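Local structure of processed glycerol phosphate lipoteichoic acid synthase 2 (Bacillus subtilis, 2W8D) at residues Q100-V103 with F104-K107; A87-M90 with M91-L95; N397-L400 with L401-Y404. The protein belongs to the sulfatase family of the alkaline phosphatase clan and carries a magnesium ion bound in its mixed alpha/beta domain. One frame throughout, in Å; residues are numbered along the deposited sequence.

Contact 1 (Q100-V103 with F104-K107)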
ATOM      1  N   GLN A 100       0.040 -13.608 -12.689  1.00 20.18           N
ATOM      2  CA  GLN A 100      -0.249 -12.972 -13.997  1.00 21.02           C
ATOM      3  C   GLN A 100      -1.705 -12.428 -14.031  1.00 19.95           C
ATOM      4  O   GLN A 100      -2.609 -13.055 -13.480  1.00 19.71           O
ATOM      5  CB  GLN A 100      -0.163 -13.989 -15.133  1.00 20.95           C
ATOM      6  CG  GLN A 100       1.135 -14.795 -15.206  1.00 28.29           C
ATOM      7  CD  GLN A 100       2.126 -14.261 -16.235  1.00 36.03           C
ATOM      8  OE1 GLN A 100       2.521 -13.079 -16.204  1.00 39.85           O
ATOM      9  NE2 GLN A 100       2.547 -15.143 -17.153  1.00 37.61           N
ATOM     10  N   GLY A 101      -1.929 -11.307 -14.712  1.00 17.89           N
ATOM     11  CA  GLY A 101      -3.232 -10.710 -14.763  1.00 16.93           C
ATOM     12  C   GLY A 101      -3.577 -10.054 -13.424  1.00 17.21           C
ATOM     13  O   GLY A 101      -2.753  -9.985 -12.494  1.00 18.41           O
ATOM     14  N   SER A 102      -4.799  -9.568 -13.332  1.00 16.18           N
ATOM     15  CA  SER A 102      -5.221  -8.748 -12.239  1.00 15.19           C
ATOM     16  C   SER A 102      -6.233  -9.510 -11.371  1.00 14.45           C
ATOM     17  O   SER A 102      -7.282  -9.984 -11.871  1.00 12.89           O
ATOM     18  CB  SER A 102      -5.857  -7.466 -12.778  1.00 14.73           C
ATOM     19  OG  SER A 102      -6.723  -6.931 -11.786  1.00 16.26           O
ATOM     20  N   VAL A 103      -5.935  -9.572 -10.068  1.00 13.59           N
ATOM     21  CA  VAL A 103      -6.854 -10.198  -9.124  1.00 13.53           C
ATOM     22  C   VAL A 103      -8.193  -9.432  -9.018  1.00 13.75           C
ATOM     23  O   VAL A 103      -9.228 -10.056  -8.908  1.00 14.06           O
ATOM     24  CB  VAL A 103      -6.228 -10.400  -7.697  1.00 13.50           C
ATOM     25  CG1 VAL A 103      -5.766  -9.070  -7.076  1.00 12.91           C
ATOM     26  CG2 VAL A 103      -7.235 -11.132  -6.767  1.00 10.95           C
ATOM     27  N   PHE A 104      -8.159  -8.098  -9.067  1.00 14.03           N
ATOM     28  CA  PHE A 104      -9.398  -7.293  -9.109  1.00 14.96           C
ATOM     29  C   PHE A 104     -10.306  -7.654 -10.266  1.00 15.12           C
ATOM     30  O   PHE A 104     -11.530  -7.740 -10.101  1.00 15.75           O
ATOM     31  CB  PHE A 104      -9.096  -5.787  -9.170  1.00 14.15           C
ATOM     32  CG  PHE A 104      -9.205  -5.085  -7.838  1.00 17.29           C
ATOM     33  CD1 PHE A 104      -8.425  -5.489  -6.750  1.00 18.13           C
ATOM     34  CD2 PHE A 104     -10.088  -3.995  -7.664  1.00 15.39           C
ATOM     35  CE1 PHE A 104      -8.496  -4.803  -5.487  1.00 17.87           C
ATOM     36  CE2 PHE A 104     -10.172  -3.320  -6.417  1.00 16.82           C
ATOM     37  CZ  PHE A 104      -9.381  -3.728  -5.328  1.00 14.26           C
ATOM     38  N   VAL A 105      -9.711  -7.835 -11.451  1.00 15.14           N
ATOM     39  CA  VAL A 105     -10.488  -8.161 -12.626  1.00 14.44           C
ATOM     40  C   VAL A 105     -11.003  -9.591 -12.566  1.00 15.53           C
ATOM     41  O   VAL A 105     -12.130  -9.852 -12.981  1.00 15.69           O
ATOM     42  CB  VAL A 105      -9.654  -7.966 -13.924  1.00 14.57           C
ATOM     43  CG1 VAL A 105     -10.435  -8.429 -15.164  1.00 10.97           C
ATOM     44  CG2 VAL A 105      -9.197  -6.526 -14.062  1.00 12.13           C
ATOM     45  N   ASN A 106     -10.194 -10.529 -12.073  1.00 15.91           N
ATOM     46  CA  ASN A 106     -10.528 -11.953 -12.300  1.00 16.66           C
ATOM     47  C   ASN A 106     -11.107 -12.701 -11.093  1.00 16.56           C
ATOM     48  O   ASN A 106     -11.738 -13.736 -11.269  1.00 16.81           O
ATOM     49  CB  ASN A 106      -9.314 -12.703 -12.858  1.00 17.23           C
ATOM     50  CG  ASN A 106      -8.997 -12.299 -14.282  1.00 18.91           C
ATOM     51  OD1 ASN A 106      -9.868 -12.280 -15.131  1.00 24.37           O
ATOM     52  ND2 ASN A 106      -7.753 -11.976 -14.545  1.00 22.77           N
ATOM     53  N   LYS A 107     -10.911 -12.170  -9.885  1.00 16.01           N
ATOM     54  CA  LYS A 107     -11.283 -12.883  -8.672  1.00 15.66           C
ATOM     55  C   LYS A 107     -12.294 -12.147  -7.836  1.00 15.60           C
ATOM     56  O   LYS A 107     -12.399 -12.408  -6.622  1.00 14.96           O
ATOM     57  CB  LYS A 107     -10.044 -13.137  -7.820  1.00 15.86           C
ATOM     58  CG  LYS A 107      -9.042 -14.058  -8.425  1.00 15.42           C
ATOM     59  CD  LYS A 107      -9.661 -15.423  -8.729  1.00 17.73           C
ATOM     60  CE  LYS A 107      -8.614 -16.363  -9.273  1.00 18.51           C
ATOM     61  NZ  LYS A 107      -9.245 -17.617  -9.836  1.00 18.99           N
TER
HETATM   62  O   HOH W   1      -5.733  -6.220  -9.423  1.00 20.50           O
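Ser-102 and Val-105 meet in a worked example of N-capping, at the start of helix 103-106. The serine's chi1 of 157° turns OG away from its own N and in under the first turn, where OG accepts from Val-105 N at 3.1 Å in a nearly straight bond (163°). One water extends the cap: it lies 2.7 Å from Ser-102 OG and accepts from Phe-104 N at 3.1 Å. Two amides at the beginning of the helix are thus served, one directly and one through water. The branch CG2 of Val-105 also rests against the hydroxyl, 3.4 Å from Ser-102 OG.

From the next residue, Val-103 O accepts from Lys-107 N, one turn along, at 2.9 Å. Beside that bond Val-103 CG2 touches Lys-107 CB at 3.6 Å, the two side chains crossing at about a right angle. A bend at chi2 (-58°) then turns the lysine chain off, and its amine leads away. The other methyl of Val-103, CG1, stands at the edge of the Phe-104 ring.

Val-103 and Phe-104 both pack against Phe-89 of helix 86-93 and Met-142 of helix 139-145, wedging this short helix between them.

Contact 2 (A87-M90 with M91-L95)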
ATOM      1  N   ALA A  87      -1.946  -3.535  -5.049  1.00 17.19           N
ATOM      2  CA  ALA A  87      -1.659  -2.994  -3.714  1.00 17.03           C
ATOM      3  C   ALA A  87      -2.950  -2.811  -2.870  1.00 17.28           C
ATOM      4  O   ALA A  87      -2.974  -3.150  -1.689  1.00 18.02           O
ATOM      5  CB  ALA A  87      -0.810  -1.722  -3.783  1.00 15.96           C
ATOM      6  N   GLU A  88      -4.037  -2.335  -3.460  1.00 17.49           N
ATOM      7  CA  GLU A  88      -5.318  -2.235  -2.676  1.00 18.46           C
ATOM      8  C   GLU A  88      -5.781  -3.612  -2.190  1.00 17.88           C
ATOM      9  O   GLU A  88      -6.276  -3.764  -1.059  1.00 18.70           O
ATOM     10  CB  GLU A  88      -6.478  -1.630  -3.486  1.00 18.15           C
ATOM     11  CG  GLU A  88      -6.252  -0.236  -3.996  1.00 21.50           C
ATOM     12  CD  GLU A  88      -7.506   0.280  -4.689  1.00 25.08           C
ATOM     13  OE1 GLU A  88      -8.579   0.333  -4.016  1.00 21.02           O
ATOM     14  OE2 GLU A  88      -7.408   0.596  -5.904  1.00 24.35           O
ATOM     15  N   PHE A  89      -5.628  -4.619  -3.034  1.00 17.35           N
ATOM     16  CA  PHE A  89      -6.045  -5.967  -2.649  1.00 17.48           C
ATOM     17  C   PHE A  89      -5.312  -6.486  -1.411  1.00 16.92           C
ATOM     18  O   PHE A  89      -5.903  -7.111  -0.534  1.00 16.80           O
ATOM     19  CB  PHE A  89      -5.803  -6.959  -3.803  1.00 17.53           C
ATOM     20  CG  PHE A  89      -6.318  -8.345  -3.511  1.00 16.80           C
ATOM     21  CD1 PHE A  89      -7.683  -8.595  -3.495  1.00 15.14           C
ATOM     22  CD2 PHE A  89      -5.427  -9.402  -3.251  1.00 15.24           C
ATOM     23  CE1 PHE A  89      -8.173  -9.885  -3.256  1.00 15.22           C
ATOM     24  CE2 PHE A  89      -5.902 -10.693  -2.981  1.00 14.13           C
ATOM     25  CZ  PHE A  89      -7.286 -10.929  -2.987  1.00 15.42           C
HETATM   26  N   MSE A  90      -4.021  -6.209  -1.363  1.00 16.98           N
HETATM   27  CA  MSE A  90      -3.181  -6.586  -0.239  1.00 18.18           C
HETATM   28  C   MSE A  90      -3.488  -5.800   1.041  1.00 18.93           C
HETATM   29  O   MSE A  90      -3.449  -6.402   2.118  1.00 19.48           O
HETATM   30  CB  MSE A  90      -1.712  -6.491  -0.635  1.00 17.26           C
HETATM   31  CG  MSE A  90      -1.344  -7.637  -1.562  1.00 18.06           C
HETATM   32 SE   MSE A  90       0.558  -7.648  -2.044  1.00 24.95          SE
HETATM   33  CE  MSE A  90       0.487  -6.351  -3.476  1.00 13.46           C
HETATM   34  N   MSE A  91      -3.803  -4.496   0.920  1.00 19.47           N
HETATM   35  CA  MSE A  91      -4.179  -3.668   2.078  1.00 20.94           C
HETATM   36  C   MSE A  91      -5.429  -4.228   2.711  1.00 20.75           C
HETATM   37  O   MSE A  91      -5.518  -4.276   3.920  1.00 21.03           O
HETATM   38  CB  MSE A  91      -4.474  -2.198   1.718  1.00 20.79           C
HETATM   39  CG  MSE A  91      -3.332  -1.440   1.087  1.00 24.72           C
HETATM   40 SE   MSE A  91      -1.730  -1.367   2.214  1.00 33.83          SE
HETATM   41  CE  MSE A  91      -0.383  -1.881   0.895  1.00 27.67           C
ATOM     42  N   GLU A  92      -6.400  -4.633   1.892  1.00 20.95           N
ATOM     43  CA  GLU A  92      -7.685  -5.126   2.432  1.00 21.01           C
ATOM     44  C   GLU A  92      -7.664  -6.602   2.811  1.00 20.18           C
ATOM     45  O   GLU A  92      -8.500  -7.020   3.571  1.00 20.35           O
ATOM     46  CB  GLU A  92      -8.872  -4.888   1.480  1.00 21.60           C
ATOM     47  CG  GLU A  92      -9.150  -3.464   0.953  1.00 26.46           C
ATOM     48  CD  GLU A  92      -8.683  -2.328   1.846  1.00 34.11           C
ATOM     49  OE1 GLU A  92      -8.769  -2.428   3.081  1.00 39.31           O
ATOM     50  OE2 GLU A  92      -8.239  -1.303   1.308  1.00 38.14           O
ATOM     51  N   ASN A  93      -6.730  -7.398   2.286  1.00 19.27           N
ATOM     52  CA  ASN A  93      -6.844  -8.856   2.478  1.00 18.05           C
ATOM     53  C   ASN A  93      -5.673  -9.580   3.093  1.00 16.83           C
ATOM     54  O   ASN A  93      -5.851 -10.676   3.600  1.00 17.16           O
ATOM     55  CB  ASN A  93      -7.227  -9.541   1.171  1.00 17.38           C
ATOM     56  CG  ASN A  93      -8.563  -9.106   0.691  1.00 18.08           C
ATOM     57  OD1 ASN A  93      -9.572  -9.543   1.225  1.00 18.84           O
ATOM     58  ND2 ASN A  93      -8.598  -8.217  -0.323  1.00 18.46           N
ATOM     59  N   SER A  94      -4.492  -8.977   3.033  1.00 16.59           N
ATOM     60  CA  SER A  94      -3.240  -9.623   3.444  1.00 16.32           C
ATOM     61  C   SER A  94      -3.086 -10.950   2.707  1.00 16.07           C
ATOM     62  O   SER A  94      -2.748 -11.991   3.275  1.00 16.32           O
ATOM     63  CB  SER A  94      -3.159  -9.774   4.968  1.00 15.60           C
ATOM     64  OG  SER A  94      -1.838 -10.075   5.366  1.00 17.31           O
ATOM     65  N   LEU A  95      -3.401 -10.891   1.425  1.00 16.66           N
ATOM     66  CA  LEU A  95      -3.227 -11.995   0.500  1.00 16.66           C
ATOM     67  C   LEU A  95      -2.595 -11.467  -0.778  1.00 16.51           C
ATOM     68  O   LEU A  95      -2.903 -10.374  -1.236  1.00 16.08           O
ATOM     69  CB  LEU A  95      -4.561 -12.658   0.173  1.00 17.01           C
ATOM     70  CG  LEU A  95      -5.322 -13.412   1.257  1.00 18.81           C
ATOM     71  CD1 LEU A  95      -6.687 -13.838   0.678  1.00 15.91           C
ATOM     72  CD2 LEU A  95      -4.479 -14.607   1.744  1.00 18.69           C
TER
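Helix 86-93 closes at Asn-93, and Ser-94, with positive phi, is the first residue to leave the helical path; a side chain joins in the closure, as Asn-93 reaches back to Phe-89. Asn-93 ND2 donates to Phe-89 O at 2.9 Å, in the carbonyl plane and on a lone pair, while the backbone N of Asn-93 gives the same oxygen only a weak bond. Because Phe-89 CG is anti to its backbone N (chi1 -175°), the ring swings beside its own carbonyl, and the amide comes over one ring face, with ND2 3.3 Å from Phe-89 CD1 and the two planes 37° apart. Glu-146 takes a second bond from ND2 and Ser-114 bonds OD1, so the amide is fixed at both ends. Ser-94 N donates to Met-90 O at 2.9 Å, and beyond it Leu-95 CB lies 4.0 Å from Phe-89 CE2.

On another side of the helix Glu-88 and Glu-92 both bridge to Lys-192, which probably eases their mutual repulsion; Glu-88 also hydrogen-bonds Tyr-143 and forms a salt bridge with Arg-139. The turn is buried between strand 251-257, whose Tyr-256 meets Ala-87 and selenomethionine Met-91, and helices 103-106 and 380-397, both touching Phe-89.

Contact 3 (N397-L400 with L401-Y404)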
ATOM      1  N   ASN A 397      -6.736 -19.314  -5.494  1.00 17.00           N
ATOM      2  CA  ASN A 397      -7.041 -20.217  -6.591  1.00 17.24           C
ATOM      3  C   ASN A 397      -8.201 -21.144  -6.266  1.00 17.37           C
ATOM      4  O   ASN A 397      -8.960 -21.508  -7.155  1.00 17.03           O
ATOM      5  CB  ASN A 397      -5.831 -21.087  -6.967  1.00 16.96           C
ATOM      6  CG  ASN A 397      -4.625 -20.273  -7.421  1.00 18.61           C
ATOM      7  OD1 ASN A 397      -4.749 -19.120  -7.831  1.00 21.11           O
ATOM      8  ND2 ASN A 397      -3.441 -20.879  -7.340  1.00 18.43           N
ATOM      9  N   GLY A 398      -8.291 -21.587  -5.012  1.00 17.45           N
ATOM     10  CA  GLY A 398      -9.350 -22.522  -4.632  1.00 16.60           C
ATOM     11  C   GLY A 398     -10.503 -21.817  -3.941  1.00 16.80           C
ATOM     12  O   GLY A 398     -11.373 -22.478  -3.405  1.00 16.12           O
ATOM     13  N   ASP A 399     -10.482 -20.467  -3.909  1.00 16.70           N
ATOM     14  CA  ASP A 399     -11.547 -19.693  -3.261  1.00 16.30           C
ATOM     15  C   ASP A 399     -11.918 -20.342  -1.898  1.00 16.12           C
ATOM     16  O   ASP A 399     -13.072 -20.709  -1.641  1.00 16.74           O
ATOM     17  CB  ASP A 399     -12.756 -19.545  -4.211  1.00 15.63           C
ATOM     18  CG  ASP A 399     -13.814 -18.590  -3.680  1.00 16.96           C
ATOM     19  OD1 ASP A 399     -13.470 -17.725  -2.845  1.00 20.02           O
ATOM     20  OD2 ASP A 399     -14.998 -18.697  -4.083  1.00 19.31           O
ATOM     21  N   LEU A 400     -10.916 -20.461  -1.034  1.00 15.94           N
ATOM     22  CA  LEU A 400     -10.979 -21.335   0.148  1.00 16.00           C
ATOM     23  C   LEU A 400     -11.759 -20.734   1.298  1.00 15.64           C
ATOM     24  O   LEU A 400     -12.266 -21.461   2.163  1.00 15.56           O
ATOM     25  CB  LEU A 400      -9.565 -21.716   0.632  1.00 15.80           C
ATOM     26  CG  LEU A 400      -8.778 -22.696  -0.231  1.00 15.82           C
ATOM     27  CD1 LEU A 400      -7.490 -23.090   0.468  1.00 14.88           C
ATOM     28  CD2 LEU A 400      -9.614 -23.950  -0.579  1.00 15.82           C
ATOM     29  N   LEU A 401     -11.838 -19.410   1.311  1.00 15.14           N
ATOM     30  CA  LEU A 401     -12.605 -18.693   2.324  1.00 15.05           C
ATOM     31  C   LEU A 401     -14.131 -18.996   2.324  1.00 15.52           C
ATOM     32  O   LEU A 401     -14.807 -18.684   3.301  1.00 16.55           O
ATOM     33  CB  LEU A 401     -12.263 -17.189   2.311  1.00 13.69           C
ATOM     34  CG  LEU A 401     -10.778 -16.867   2.601  1.00 13.66           C
ATOM     35  CD1 LEU A 401     -10.431 -15.365   2.465  1.00 13.08           C
ATOM     36  CD2 LEU A 401     -10.307 -17.376   3.953  1.00  9.35           C
ATOM     37  N   ARG A 402     -14.668 -19.625   1.276  1.00 15.42           N
ATOM     38  CA  ARG A 402     -16.027 -20.210   1.353  1.00 16.23           C
ATOM     39  C   ARG A 402     -16.149 -21.243   2.488  1.00 16.79           C
ATOM     40  O   ARG A 402     -17.249 -21.527   2.970  1.00 16.64           O
ATOM     41  CB  ARG A 402     -16.435 -20.906   0.040  1.00 15.46           C
ATOM     42  CG  ARG A 402     -16.532 -19.997  -1.175  1.00 15.85           C
ATOM     43  CD  ARG A 402     -16.760 -20.807  -2.403  1.00 15.06           C
ATOM     44  NE  ARG A 402     -15.546 -21.508  -2.834  1.00 17.45           N
ATOM     45  CZ  ARG A 402     -15.525 -22.544  -3.676  1.00 16.09           C
ATOM     46  NH1 ARG A 402     -16.665 -23.035  -4.144  1.00 13.71           N
ATOM     47  NH2 ARG A 402     -14.367 -23.115  -4.019  1.00 13.21           N
ATOM     48  N   PHE A 403     -15.020 -21.822   2.883  1.00 17.34           N
ATOM     49  CA  PHE A 403     -15.007 -22.939   3.825  1.00 18.20           C
ATOM     50  C   PHE A 403     -14.338 -22.591   5.158  1.00 19.27           C
ATOM     51  O   PHE A 403     -14.025 -23.479   5.930  1.00 19.55           O
ATOM     52  CB  PHE A 403     -14.302 -24.145   3.182  1.00 17.86           C
ATOM     53  CG  PHE A 403     -14.783 -24.455   1.774  1.00 17.66           C
ATOM     54  CD1 PHE A 403     -16.102 -24.868   1.544  1.00 14.16           C
ATOM     55  CD2 PHE A 403     -13.918 -24.323   0.684  1.00 15.95           C
ATOM     56  CE1 PHE A 403     -16.538 -25.126   0.269  1.00 14.02           C
ATOM     57  CE2 PHE A 403     -14.356 -24.592  -0.603  1.00 14.26           C
ATOM     58  CZ  PHE A 403     -15.659 -24.988  -0.811  1.00 14.15           C
ATOM     59  N   TYR A 404     -14.104 -21.303   5.417  1.00 20.46           N
ATOM     60  CA  TYR A 404     -13.498 -20.871   6.666  1.00 20.99           C
ATOM     61  C   TYR A 404     -14.334 -19.811   7.365  1.00 21.78           C
ATOM     62  O   TYR A 404     -14.623 -18.771   6.775  1.00 22.19           O
ATOM     63  CB  TYR A 404     -12.112 -20.298   6.409  1.00 21.03           C
ATOM     64  CG  TYR A 404     -11.379 -20.032   7.680  1.00 20.60           C
ATOM     65  CD1 TYR A 404     -11.182 -18.731   8.137  1.00 21.34           C
ATOM     66  CD2 TYR A 404     -10.919 -21.090   8.459  1.00 20.91           C
ATOM     67  CE1 TYR A 404     -10.504 -18.490   9.325  1.00 22.27           C
ATOM     68  CE2 TYR A 404     -10.250 -20.870   9.652  1.00 20.81           C
ATOM     69  CZ  TYR A 404     -10.046 -19.575  10.092  1.00 21.79           C
ATOM     70  OH  TYR A 404      -9.374 -19.375  11.284  1.00 20.76           O
TER
HETATM   71  O   HOH W   2     -11.861 -17.334  -0.918  1.00 17.26           O
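The guanidinium of Arg-402 points its edge at two backbone carbonyls, those of Gly-398 and Asp-399, and carries Phe-403 CZ over the centre of one face, 3.8 Å above the plane. The carboxylate of Asp-399 lies on the far side of that plane, shifted out beyond NE and not over the face, its own plane nearly parallel (8° apart). The Phe-403 ring in turn has Arg-402 CB over its centre, 4.0 Å up, so the arginine chain runs along one face of the ring and its guanidinium passes by the rim at CZ.

At the edge, Arg-402 NE donates to Asp-399 O at 2.9 Å, almost straight (174°) and on a lone pair. Arg-402 NH2 reaches Gly-398 O at 3.1 Å; this oxygen lies in the guanidinium plane, although the donor sits well above the plane of the carbonyl. The bend at chi3 (-75°) is what folds the otherwise extended chain back onto these oxygens. Asp-399 OD2 is 3.1 Å from Arg-402 NE, yet well out of the guanidinium plane: a salt bridge of charges alone, with no N-H aimed at it.

Asp-399, with positive phi, is the C-prime residue of the Schellman motif that closes helix 380-397. Directly after it comes a tight turn in which Phe-403 N donates to Leu-400 O at 2.9 Å. Asp-399 OD1 receives bonds from Thr-111 N and from a water, which itself accepts from Leu-401 N at 3.0 Å.

Chemically, the arginine supplies N-H groups to carbonyls at the C-terminal end of helix 380-397, the negative end of the helix dipole, where a positive charge would probably be favourable. The same charge probably offsets the aspartate, whose two oxygens divide their work: OD2 faces the cation, OD1 the neighbouring loop and the water.

How the contacts relate
Along the chain the order is contact 2, contact 1, contact 3. Contacts 2 and 1 lie on consecutive helices, 86-93 and 103-106, of the sulfatase-family domain; their centres are 13 Å apart and they touch, Val-103 CG1 lying 3.7 Å from Phe-89 CG. Contact 3 comes much later, just after helix 380-397, with its centre about 16 Å from each of the others. It touches neither, but its parent helix packs on Phe-89 and Leu-95 of contact 2. Helix 86-93 touches contact 1 directly and is related to contact 3 only through helix 380-397; its start lies near the magnesium site of Glu-40, phosphothreonine Thr-84, Asp-258 and His-259, while contact 3 lies toward the periphery.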